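Glutamate--cysteine ligase GshA (Methylobacillus flagellatus KT, PDB 3K1T) probably acts as a glutamate–cysteine ligase, joining glutamate to cysteine through the gamma-carboxylate of the glutamate. Local coordinates at residues L7-L18 and R51-P59. Numbering follows the deposited sequence. Where two conformers were deposited one is given.
Sequences LTTALTGPLLTL and RNAGFKLAP
L15 N donates to G54 O (3.1 Å), the one direct hydrogen bond between the first turn of helix 13-23 and the beta-hairpin loop joining strands 45-52 and 57-63. It illustrates how a helix's first turn, whose amides lack partners within the helix, can take a carbonyl from a neighbouring loop. The same oxygen lies 3.4 Å from T12 CA in a CA-H...O contact, while G54 CA faces L11 O; a side chain at G54 would run into that oxygen, and its phi is positive.

Water extends the polar link, donating to L11 O and A53 O and accepting from T9 OG1, the oxygen of an ST turn.

Apolar contacts flank this seam. P14 sets its ring against the F55 backbone, L11 CD2 meets F55 CB, and L18 CD2 reaches L57 CD2 (4.0 Å), the two side chains crossing at about a right angle.

N52 has CG anti to its own N (chi1 -175°), carrying the amide to L15 CD2 and L7 CD2. Replacing it with a leucine would probably leave G54 N without its Asx-turn acceptor and the hydroxyl of Y405, on helix 398-421, without ND2. In that turn, G54 N approaches N52 OD1 at 3.0 Å, tilted 21° from the amide plane.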
loop_
_atom_site.group_PDB
_atom_site.type_symbol
_atom_site.label_atom_id
_atom_site.label_comp_id
_atom_site.label_asym_id
_atom_site.label_seq_id
_atom_site.Cartn_x
_atom_site.Cartn_y
_atom_site.Cartn_z
ATOM N N LEU A 7 -19.705 22.435 -1.713
ATOM C CA LEU A 7 -20.994 22.535 -1.046
ATOM C C LEU A 7 -21.733 23.827 -1.372
ATOM O O LEU A 7 -21.141 24.912 -1.404
ATOM C CB LEU A 7 -20.812 22.428 0.483
ATOM C CG LEU A 7 -20.397 21.097 1.075
ATOM C CD1 LEU A 7 -20.004 21.258 2.565
ATOM C CD2 LEU A 7 -21.526 20.070 0.934
ATOM N N THR A 8 -23.040 23.732 -1.543
ATOM C CA THR A 8 -23.863 24.905 -1.821
ATOM C C THR A 8 -24.691 25.258 -0.588
ATOM O O THR A 8 -25.775 25.844 -0.679
ATOM C CB THR A 8 -24.811 24.622 -3.035
ATOM O OG1 THR A 8 -25.619 23.480 -2.747
ATOM C CG2 THR A 8 -24.029 24.378 -4.292
ATOM N N THR A 9 -24.223 24.843 0.576
ATOM C CA THR A 9 -24.909 25.169 1.807
ATOM C C THR A 9 -23.900 25.809 2.751
ATOM O O THR A 9 -22.738 25.421 2.768
ATOM C CB THR A 9 -25.508 23.907 2.489
ATOM O OG1 THR A 9 -26.078 24.311 3.727
ATOM C CG2 THR A 9 -24.421 22.841 2.808
ATOM N N ALA A 10 -24.369 26.772 3.529
ATOM C CA ALA A 10 -23.572 27.399 4.605
ATOM C C ALA A 10 -23.786 26.680 5.935
ATOM O O ALA A 10 -23.048 26.888 6.872
ATOM C CB ALA A 10 -23.936 28.890 4.740
ATOM N N LEU A 11 -24.767 25.789 6.013
ATOM C CA LEU A 11 -25.011 25.048 7.241
ATOM C C LEU A 11 -24.127 23.795 7.249
ATOM O O LEU A 11 -24.510 22.726 6.764
ATOM C CB LEU A 11 -26.494 24.733 7.389
ATOM C CG LEU A 11 -26.900 24.370 8.825
ATOM C CD1 LEU A 11 -28.411 24.408 8.972
ATOM C CD2 LEU A 11 -26.350 23.025 9.257
ATOM N N THR A 12 -22.917 23.969 7.768
ATOM C CA THR A 12 -21.873 22.945 7.807
ATOM C C THR A 12 -21.335 22.686 9.211
ATOM O O THR A 12 -20.367 21.933 9.376
ATOM C CB THR A 12 -20.693 23.324 6.869
ATOM O OG1 THR A 12 -20.134 24.571 7.296
ATOM C CG2 THR A 12 -21.162 23.462 5.383
ATOM N N GLY A 13 -21.930 23.312 10.225
ATOM C CA GLY A 13 -21.436 23.174 11.616
ATOM C C GLY A 13 -21.204 21.724 12.032
ATOM O O GLY A 13 -20.149 21.379 12.589
ATOM N N PRO A 14 -22.203 20.838 11.787
ATOM C CA PRO A 14 -21.985 19.446 12.206
ATOM C C PRO A 14 -20.860 18.719 11.462
ATOM O O PRO A 14 -20.121 17.950 12.072
ATOM C CB PRO A 14 -23.342 18.779 11.991
ATOM C CG PRO A 14 -24.332 19.950 12.106
ATOM C CD PRO A 14 -23.606 21.103 11.443
ATOM N N LEU A 15 -20.711 18.974 10.170
ATOM C CA LEU A 15 -19.610 18.398 9.418
ATOM C C LEU A 15 -18.286 18.870 10.022
ATOM O O LEU A 15 -17.339 18.079 10.209
ATOM C CB LEU A 15 -19.701 18.794 7.937
ATOM C CG LEU A 15 -18.499 18.495 7.023
ATOM C CD1 LEU A 15 -18.357 16.944 6.862
ATOM C CD2 LEU A 15 -18.601 19.217 5.655
ATOM N N LEU A 16 -18.188 20.171 10.296
ATOM C CA LEU A 16 -16.928 20.702 10.831
ATOM C C LEU A 16 -16.669 20.160 12.247
ATOM O O LEU A 16 -15.527 19.922 12.608
ATOM C CB LEU A 16 -16.866 22.261 10.745
ATOM C CG LEU A 16 -16.245 22.787 9.411
ATOM C CD1 LEU A 16 -17.089 22.386 8.183
ATOM C CD2 LEU A 16 -16.079 24.299 9.373
ATOM N N THR A 17 -17.717 19.943 13.037
ATOM C CA THR A 17 -17.569 19.326 14.351
ATOM C C THR A 17 -17.015 17.897 14.211
ATOM O O THR A 17 -16.111 17.496 14.925
ATOM C CB THR A 17 -18.904 19.287 15.117
ATOM O OG1 THR A 17 -19.369 20.629 15.312
ATOM C CG2 THR A 17 -18.746 18.565 16.494
ATOM N N LEU A 18 -17.611 17.119 13.329
ATOM C CA LEU A 18 -17.075 15.780 13.022
ATOM C C LEU A 18 -15.618 15.820 12.610
ATOM O O LEU A 18 -14.793 15.045 13.142
ATOM C CB LEU A 18 -17.915 15.118 11.955
ATOM C CG LEU A 18 -17.394 13.785 11.383
ATOM C CD1 LEU A 18 -17.279 12.706 12.440
ATOM C CD2 LEU A 18 -18.305 13.331 10.228
ATOM N N ARG A 51 -23.000 10.476 1.360
ATOM C CA ARG A 51 -23.607 11.783 1.148
ATOM C C ARG A 51 -23.197 12.758 2.246
ATOM O O ARG A 51 -23.275 12.452 3.442
ATOM C CB ARG A 51 -25.118 11.716 1.000
ATOM C CG ARG A 51 -25.532 11.126 -0.347
ATOM C CD ARG A 51 -27.026 11.287 -0.564
ATOM N NE ARG A 51 -27.350 11.140 -1.967
ATOM C CZ ARG A 51 -28.540 11.379 -2.492
ATOM N NH1 ARG A 51 -29.543 11.731 -1.713
ATOM N NH2 ARG A 51 -28.720 11.243 -3.815
ATOM N N ASN A 52 -22.723 13.915 1.789
ATOM C CA ASN A 52 -22.348 15.038 2.659
ATOM C C ASN A 52 -23.481 16.082 2.577
ATOM O O ASN A 52 -23.662 16.758 1.558
ATOM C CB ASN A 52 -21.025 15.598 2.158
ATOM C CG ASN A 52 -20.476 16.689 3.053
ATOM O OD1 ASN A 52 -21.175 17.182 3.926
ATOM N ND2 ASN A 52 -19.232 17.094 2.813
ATOM N N ALA A 53 -24.243 16.180 3.656
ATOM C CA ALA A 53 -25.389 17.076 3.778
ATOM C C ALA A 53 -24.988 18.373 4.491
ATOM O O ALA A 53 -25.835 19.247 4.720
ATOM C CB ALA A 53 -26.494 16.352 4.577
ATOM N N GLY A 54 -23.721 18.485 4.900
ATOM C CA GLY A 54 -23.290 19.620 5.747
ATOM C C GLY A 54 -23.687 19.449 7.205
ATOM O O GLY A 54 -22.900 19.750 8.117
ATOM N N PHE A 55 -24.918 18.986 7.436
ATOM C CA PHE A 55 -25.376 18.655 8.790
ATOM C C PHE A 55 -25.224 17.163 9.170
ATOM O O PHE A 55 -25.562 16.747 10.307
ATOM C CB PHE A 55 -26.822 19.138 8.975
ATOM C CG PHE A 55 -27.816 18.514 8.045
ATOM C CD1 PHE A 55 -28.272 17.210 8.263
ATOM C CD2 PHE A 55 -28.336 19.232 6.985
ATOM C CE1 PHE A 55 -29.207 16.632 7.427
ATOM C CE2 PHE A 55 -29.282 18.655 6.136
ATOM C CZ PHE A 55 -29.727 17.371 6.364
ATOM N N LYS A 56 -24.679 16.379 8.242
ATOM C CA LYS A 56 -24.565 14.934 8.376
ATOM C C LYS A 56 -23.591 14.424 7.314
ATOM O O LYS A 56 -23.534 14.974 6.222
ATOM C CB LYS A 56 -25.977 14.311 8.071
ATOM C CG LYS A 56 -26.115 12.958 8.460
ATOM C CD LYS A 56 -27.531 12.512 8.559
ATOM C CE LYS A 56 -27.564 11.098 9.043
ATOM N NZ LYS A 56 -28.506 10.970 10.194
ATOM N N LEU A 57 -22.855 13.351 7.612
ATOM C CA LEU A 57 -22.000 12.671 6.645
ATOM C C LEU A 57 -22.192 11.157 6.838
ATOM O O LEU A 57 -21.765 10.615 7.837
ATOM C CB LEU A 57 -20.525 13.067 6.811
ATOM C CG LEU A 57 -19.548 12.360 5.870
ATOM C CD1 LEU A 57 -19.805 12.680 4.365
ATOM C CD2 LEU A 57 -18.087 12.702 6.313
ATOM N N ALA A 58 -22.877 10.508 5.902
ATOM C CA ALA A 58 -23.360 9.148 6.120
ATOM C C ALA A 58 -23.195 8.274 4.888
ATOM O O ALA A 58 -23.287 8.745 3.746
ATOM C CB ALA A 58 -24.876 9.148 6.619
ATOM N N PRO A 59 -22.913 6.993 5.116
ATOM C CA PRO A 59 -22.925 6.058 4.009
ATOM C C PRO A 59 -24.340 5.671 3.611
ATOM O O PRO A 59 -25.216 5.488 4.485
ATOM C CB PRO A 59 -22.151 4.851 4.567
ATOM C CG PRO A 59 -22.508 4.856 6.033
ATOM C CD PRO A 59 -22.673 6.322 6.417
HETATM O O HOH W 1 -26.599 21.769 5.318
#